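PDB 3L7Y: putative uncharacterized protein smu.1108c from Streptococcus mutans, which probably acts as a magnesium-dependent phosphatase of the haloacid dehalogenase-like hydrolase family. Local coordinates for residues F74-R86 against L96-N110. Residues are numbered along the deposited sequence; the frame is centred on the assembly and turned at random.
Sequences FVVASSNPYRQLR and LTFVGENGANIISKN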
loop_
_atom_site.group_PDB
_atom_site.type_symbol
_atom_site.label_atom_id
_atom_site.label_comp_id
_atom_site.label_asym_id
_atom_site.label_seq_id
_atom_site.Cartn_x
_atom_site.Cartn_y
_atom_site.Cartn_z
ATOM N N PHE A 74 -10.360 -12.485 -1.885
ATOM C CA PHE A 74 -8.944 -12.234 -1.642
ATOM C C PHE A 74 -8.547 -10.848 -2.126
ATOM O O PHE A 74 -8.753 -10.502 -3.291
ATOM C CB PHE A 74 -8.047 -13.310 -2.276
ATOM C CG PHE A 74 -6.596 -13.201 -1.871
ATOM C CD1 PHE A 74 -6.124 -13.842 -0.732
ATOM C CD2 PHE A 74 -5.707 -12.433 -2.621
ATOM C CE1 PHE A 74 -4.789 -13.724 -0.358
ATOM C CE2 PHE A 74 -4.368 -12.316 -2.253
ATOM C CZ PHE A 74 -3.911 -12.956 -1.118
ATOM N N VAL A 75 -7.981 -10.067 -1.213
ATOM C CA VAL A 75 -7.676 -8.662 -1.463
ATOM C C VAL A 75 -6.186 -8.379 -1.295
ATOM O O VAL A 75 -5.601 -8.660 -0.254
ATOM C CB VAL A 75 -8.480 -7.752 -0.500
ATOM C CG1 VAL A 75 -8.132 -6.288 -0.706
ATOM C CG2 VAL A 75 -9.988 -7.993 -0.653
ATOM N N VAL A 76 -5.572 -7.834 -2.337
ATOM C CA VAL A 76 -4.207 -7.356 -2.265
ATOM C C VAL A 76 -4.241 -5.876 -1.842
ATOM O O VAL A 76 -4.841 -5.060 -2.529
ATOM C CB VAL A 76 -3.526 -7.523 -3.641
ATOM C CG1 VAL A 76 -2.145 -6.912 -3.653
ATOM C CG2 VAL A 76 -3.474 -8.998 -4.021
ATOM N N ALA A 77 -3.639 -5.542 -0.698
ATOM C CA ALA A 77 -3.719 -4.182 -0.149
ATOM C C ALA A 77 -2.334 -3.571 0.053
ATOM O O ALA A 77 -1.624 -3.926 0.992
ATOM C CB ALA A 77 -4.508 -4.175 1.166
ATOM N N SER A 78 -1.953 -2.642 -0.823
ATOM C CA SER A 78 -0.571 -2.182 -0.865
ATOM C C SER A 78 -0.466 -0.675 -1.142
ATOM O O SER A 78 -1.372 -0.070 -1.715
ATOM C CB SER A 78 0.198 -2.991 -1.926
ATOM O OG SER A 78 1.531 -2.525 -2.109
ATOM N N SER A 79 0.645 -0.070 -0.746
ATOM C CA SER A 79 0.907 1.301 -1.150
ATOM C C SER A 79 1.239 1.402 -2.647
ATOM O O SER A 79 1.045 2.456 -3.251
ATOM C CB SER A 79 2.043 1.894 -0.330
ATOM O OG SER A 79 3.279 1.334 -0.712
ATOM N N ASN A 80 1.727 0.314 -3.245
ATOM C CA ASN A 80 2.145 0.351 -4.657
ATOM C C ASN A 80 0.979 0.593 -5.603
ATOM O O ASN A 80 -0.186 0.360 -5.241
ATOM C CB ASN A 80 2.858 -0.952 -5.058
ATOM C CG ASN A 80 4.031 -1.279 -4.146
ATOM O OD1 ASN A 80 4.632 -0.392 -3.540
ATOM N ND2 ASN A 80 4.349 -2.552 -4.040
ATOM N N PRO A 81 1.282 1.060 -6.824
ATOM C CA PRO A 81 0.205 1.313 -7.778
ATOM C C PRO A 81 -0.385 0.006 -8.260
ATOM O O PRO A 81 0.298 -1.024 -8.282
ATOM C CB PRO A 81 0.920 2.042 -8.934
ATOM C CG PRO A 81 2.174 2.611 -8.306
ATOM C CD PRO A 81 2.584 1.522 -7.334
ATOM N N TYR A 82 -1.650 0.051 -8.645
ATOM C CA TYR A 82 -2.341 -1.126 -9.141
ATOM C C TYR A 82 -1.577 -1.797 -10.280
ATOM O O TYR A 82 -1.433 -3.018 -10.302
ATOM C CB TYR A 82 -3.750 -0.747 -9.589
ATOM C CG TYR A 82 -4.371 -1.720 -10.561
ATOM C CD1 TYR A 82 -4.585 -1.364 -11.886
ATOM C CD2 TYR A 82 -4.742 -3.002 -10.151
ATOM C CE1 TYR A 82 -5.160 -2.262 -12.784
ATOM C CE2 TYR A 82 -5.315 -3.904 -11.026
ATOM C CZ TYR A 82 -5.523 -3.532 -12.344
ATOM O OH TYR A 82 -6.093 -4.430 -13.213
ATOM N N ARG A 83 -1.066 -1.007 -11.220
ATOM C CA ARG A 83 -0.385 -1.530 -12.373
ATOM C C ARG A 83 0.790 -2.379 -11.957
ATOM O O ARG A 83 1.105 -3.316 -12.610
ATOM C CB ARG A 83 0.090 -0.433 -13.338
ATOM C CG ARG A 83 -0.995 0.151 -14.192
ATOM C CD ARG A 83 -0.470 1.338 -15.100
ATOM N NE ARG A 83 -1.595 2.159 -15.444
ATOM C CZ ARG A 83 -2.577 1.700 -16.178
ATOM N NH1 ARG A 83 -2.510 0.479 -16.623
ATOM N NH2 ARG A 83 -3.617 2.438 -16.476
ATOM N N GLN A 84 1.421 -2.044 -10.856
ATOM C CA GLN A 84 2.572 -2.803 -10.391
ATOM C C GLN A 84 2.102 -4.043 -9.621
ATOM O O GLN A 84 2.762 -5.080 -9.647
ATOM C CB GLN A 84 3.509 -1.927 -9.547
ATOM C CG GLN A 84 4.758 -2.645 -9.035
ATOM C CD GLN A 84 4.546 -3.353 -7.691
ATOM O OE1 GLN A 84 3.417 -3.679 -7.309
ATOM N NE2 GLN A 84 5.637 -3.589 -6.971
ATOM N N LEU A 85 0.954 -3.946 -8.951
ATOM C CA LEU A 85 0.457 -5.084 -8.172
ATOM C C LEU A 85 -0.046 -6.235 -9.033
ATOM O O LEU A 85 0.048 -7.400 -8.639
ATOM C CB LEU A 85 -0.645 -4.655 -7.210
ATOM C CG LEU A 85 -0.195 -3.717 -6.098
ATOM C CD1 LEU A 85 -1.393 -3.040 -5.475
ATOM C CD2 LEU A 85 0.616 -4.481 -5.068
ATOM N N ARG A 86 -0.594 -5.924 -10.204
ATOM C CA ARG A 86 -1.214 -6.978 -10.995
ATOM C C ARG A 86 -0.136 -7.885 -11.573
ATOM O O ARG A 86 -0.381 -9.067 -11.816
ATOM C CB ARG A 86 -2.072 -6.401 -12.121
ATOM C CG ARG A 86 -1.256 -5.680 -13.162
ATOM C CD ARG A 86 -1.786 -5.926 -14.554
ATOM N NE ARG A 86 -2.979 -5.149 -14.860
ATOM C CZ ARG A 86 -2.962 -3.909 -15.341
ATOM N NH1 ARG A 86 -1.808 -3.286 -15.552
ATOM N NH2 ARG A 86 -4.102 -3.285 -15.606
ATOM N N LEU A 96 -9.002 -11.222 -8.604
ATOM C CA LEU A 96 -8.725 -10.694 -7.272
ATOM C C LEU A 96 -9.202 -9.254 -7.139
ATOM O O LEU A 96 -9.570 -8.628 -8.118
ATOM C CB LEU A 96 -7.230 -10.787 -6.946
ATOM C CG LEU A 96 -6.461 -12.055 -7.315
ATOM C CD1 LEU A 96 -4.982 -11.802 -7.134
ATOM C CD2 LEU A 96 -6.917 -13.273 -6.482
ATOM N N THR A 97 -9.210 -8.745 -5.914
ATOM C CA THR A 97 -9.454 -7.332 -5.689
ATOM C C THR A 97 -8.152 -6.696 -5.237
ATOM O O THR A 97 -7.410 -7.279 -4.443
ATOM C CB THR A 97 -10.524 -7.101 -4.620
ATOM O OG1 THR A 97 -11.769 -7.638 -5.070
ATOM C CG2 THR A 97 -10.679 -5.589 -4.329
ATOM N N PHE A 98 -7.881 -5.502 -5.746
ATOM C CA PHE A 98 -6.640 -4.803 -5.461
ATOM C C PHE A 98 -6.924 -3.462 -4.806
ATOM O O PHE A 98 -7.743 -2.686 -5.298
ATOM C CB PHE A 98 -5.888 -4.535 -6.767
ATOM C CG PHE A 98 -5.263 -5.756 -7.386
ATOM C CD1 PHE A 98 -3.973 -6.119 -7.068
ATOM C CD2 PHE A 98 -5.951 -6.511 -8.308
ATOM C CE1 PHE A 98 -3.380 -7.222 -7.649
ATOM C CE2 PHE A 98 -5.366 -7.616 -8.891
ATOM C CZ PHE A 98 -4.074 -7.972 -8.559
ATOM N N VAL A 99 -6.252 -3.195 -3.695
ATOM C CA VAL A 99 -6.253 -1.858 -3.105
ATOM C C VAL A 99 -4.840 -1.317 -3.283
ATOM O O VAL A 99 -3.894 -1.824 -2.655
ATOM C CB VAL A 99 -6.623 -1.898 -1.596
ATOM C CG1 VAL A 99 -6.518 -0.494 -0.965
ATOM C CG2 VAL A 99 -8.023 -2.464 -1.411
ATOM N N GLY A 100 -4.683 -0.327 -4.165
ATOM C CA GLY A 100 -3.383 0.286 -4.381
ATOM C C GLY A 100 -3.313 1.704 -3.840
ATOM O O GLY A 100 -4.334 2.275 -3.481
ATOM N N GLU A 101 -2.112 2.280 -3.802
ATOM C CA GLU A 101 -1.921 3.666 -3.351
ATOM C C GLU A 101 -2.322 3.849 -1.879
ATOM O O GLU A 101 -2.586 4.967 -1.424
ATOM C CB GLU A 101 -2.684 4.649 -4.244
ATOM C CG GLU A 101 -2.589 4.377 -5.751
ATOM C CD GLU A 101 -1.225 4.668 -6.357
ATOM O OE1 GLU A 101 -0.398 5.329 -5.708
ATOM O OE2 GLU A 101 -0.986 4.231 -7.503
ATOM N N ASN A 102 -2.309 2.742 -1.139
ATOM C CA ASN A 102 -2.780 2.675 0.254
ATOM C C ASN A 102 -4.282 2.750 0.397
ATOM O O ASN A 102 -4.810 2.587 1.506
ATOM C CB ASN A 102 -2.130 3.734 1.154
ATOM C CG ASN A 102 -0.626 3.589 1.235
ATOM O OD1 ASN A 102 -0.110 2.594 1.737
ATOM N ND2 ASN A 102 0.087 4.582 0.728
ATOM N N GLY A 103 -4.984 2.980 -0.709
ATOM C CA GLY A 103 -6.432 3.053 -0.621
ATOM C C GLY A 103 -7.194 3.834 -1.675
ATOM O O GLY A 103 -8.339 3.495 -1.967
ATOM N N ALA A 104 -6.582 4.880 -2.233
ATOM C CA ALA A 104 -7.273 5.769 -3.166
ATOM C C ALA A 104 -7.663 5.074 -4.466
ATOM O O ALA A 104 -8.541 5.558 -5.188
ATOM C CB ALA A 104 -6.410 7.003 -3.476
ATOM N N ASN A 105 -7.015 3.952 -4.778
ATOM C CA ASN A 105 -7.354 3.227 -6.009
ATOM C C ASN A 105 -7.712 1.791 -5.727
ATOM O O ASN A 105 -6.885 1.031 -5.215
ATOM C CB ASN A 105 -6.208 3.301 -7.022
ATOM C CG ASN A 105 -6.632 2.927 -8.440
ATOM O OD1 ASN A 105 -5.806 2.469 -9.237
ATOM N ND2 ASN A 105 -7.908 3.117 -8.764
ATOM N N ILE A 106 -8.951 1.426 -6.046
ATOM C CA ILE A 106 -9.431 0.059 -5.847
ATOM C C ILE A 106 -9.960 -0.537 -7.144
ATOM O O ILE A 106 -10.812 0.055 -7.822
ATOM C CB ILE A 106 -10.523 -0.028 -4.760
ATOM C CG1 ILE A 106 -10.046 0.628 -3.458
ATOM C CG2 ILE A 106 -10.893 -1.479 -4.498
ATOM C CD1 ILE A 106 -11.084 0.619 -2.351
ATOM N N ILE A 107 -9.430 -1.709 -7.488
ATOM C CA ILE A 107 -9.872 -2.472 -8.646
ATOM C C ILE A 107 -10.364 -3.846 -8.190
ATOM O O ILE A 107 -9.777 -4.450 -7.294
ATOM C CB ILE A 107 -8.725 -2.655 -9.665
ATOM C CG1 ILE A 107 -8.549 -1.392 -10.526
ATOM C CG2 ILE A 107 -9.007 -3.825 -10.596
ATOM C CD1 ILE A 107 -8.049 -0.176 -9.786
ATOM N N SER A 108 -11.464 -4.320 -8.764
ATOM C CA SER A 108 -11.927 -5.689 -8.500
ATOM C C SER A 108 -12.423 -6.316 -9.794
ATOM O O SER A 108 -13.047 -5.650 -10.612
ATOM C CB SER A 108 -13.023 -5.716 -7.439
ATOM O OG SER A 108 -13.414 -7.054 -7.157
ATOM N N LYS A 109 -12.121 -7.591 -9.992
ATOM C CA LYS A 109 -12.505 -8.268 -11.222
ATOM C C LYS A 109 -12.016 -7.495 -12.458
ATOM O O LYS A 109 -12.699 -7.419 -13.473
ATOM C CB LYS A 109 -14.022 -8.464 -11.261
ATOM C CG LYS A 109 -14.574 -9.229 -10.048
ATOM C CD LYS A 109 -13.920 -10.600 -9.918
ATOM C CE LYS A 109 -14.214 -11.250 -8.572
ATOM N NZ LYS A 109 -15.657 -11.582 -8.390
ATOM N N ASN A 110 -10.833 -6.911 -12.353
ATOM C CA ASN A 110 -10.220 -6.251 -13.491
ATOM C C ASN A 110 -10.978 -4.994 -13.887
ATOM O O ASN A 110 -10.828 -4.521 -15.007
ATOM C CB ASN A 110 -10.134 -7.215 -14.686
ATOM C CG ASN A 110 -9.153 -6.758 -15.741
ATOM O OD1 ASN A 110 -9.383 -6.946 -16.936
ATOM N ND2 ASN A 110 -8.054 -6.152 -15.313
HETATM O O HOH W 1 -2.916 2.537 -8.699
HETATM O O HOH W 2 -6.796 -6.811 -12.752
HETATM O O HOH W 3 -7.986 -3.340 -14.880
#
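Tyr82 and Phe98 meet edge to face inside a beta-alpha-beta unit of the haloacid dehalogenase-like fold, in which strand 73-77 leads through helix 82-86 to the parallel strand 97-100. The CD2-CE2 edge of Tyr82 is turned to the face of Phe98, with planes 73° apart. From the first turn of the helix the tyrosine ring leans toward the hairpin strand 105-108, its CG set trans to the backbone N (chi1 159°). There the branched Ile107 supplies a CH-pi contact, its CG1 3.9 Å from the ring centroid and almost on the ring normal. A tyrosine suits this place because its hydroxyl ends among polar partners: one water lies 2.5 Å from Tyr82 OH and accepts from Asn110 ND2. The flat Phe98 ring bridges strand 73-77 and helix 82-86: its CD1 lies 3.7 Å from Val76 CB and 3.6 Å from Leu85 CB.

On the other side of the sheet, which helix 229-239 covers, the compact, branched Val99 sets CG2 against Val75 CG1 and packs on Ala232 and Leu236. Its backbone N donates a nearly straight 2.6 Å bond to Val76 O, and Val99 O accepts from Ser78 N.

Beyond the strands, Asn102 N donates to Ser78 O and Glu101 N to Asn80 O, tying together two loops at the magnesium end of the sheet; Asn80 ND2 reaches the metal ligand Asp45. Glu101 OE1 pairs with Lys184, while a water bound to Glu101 OE2 and Asn105 OD1 accepts from Tyr82 N at 2.8 Å.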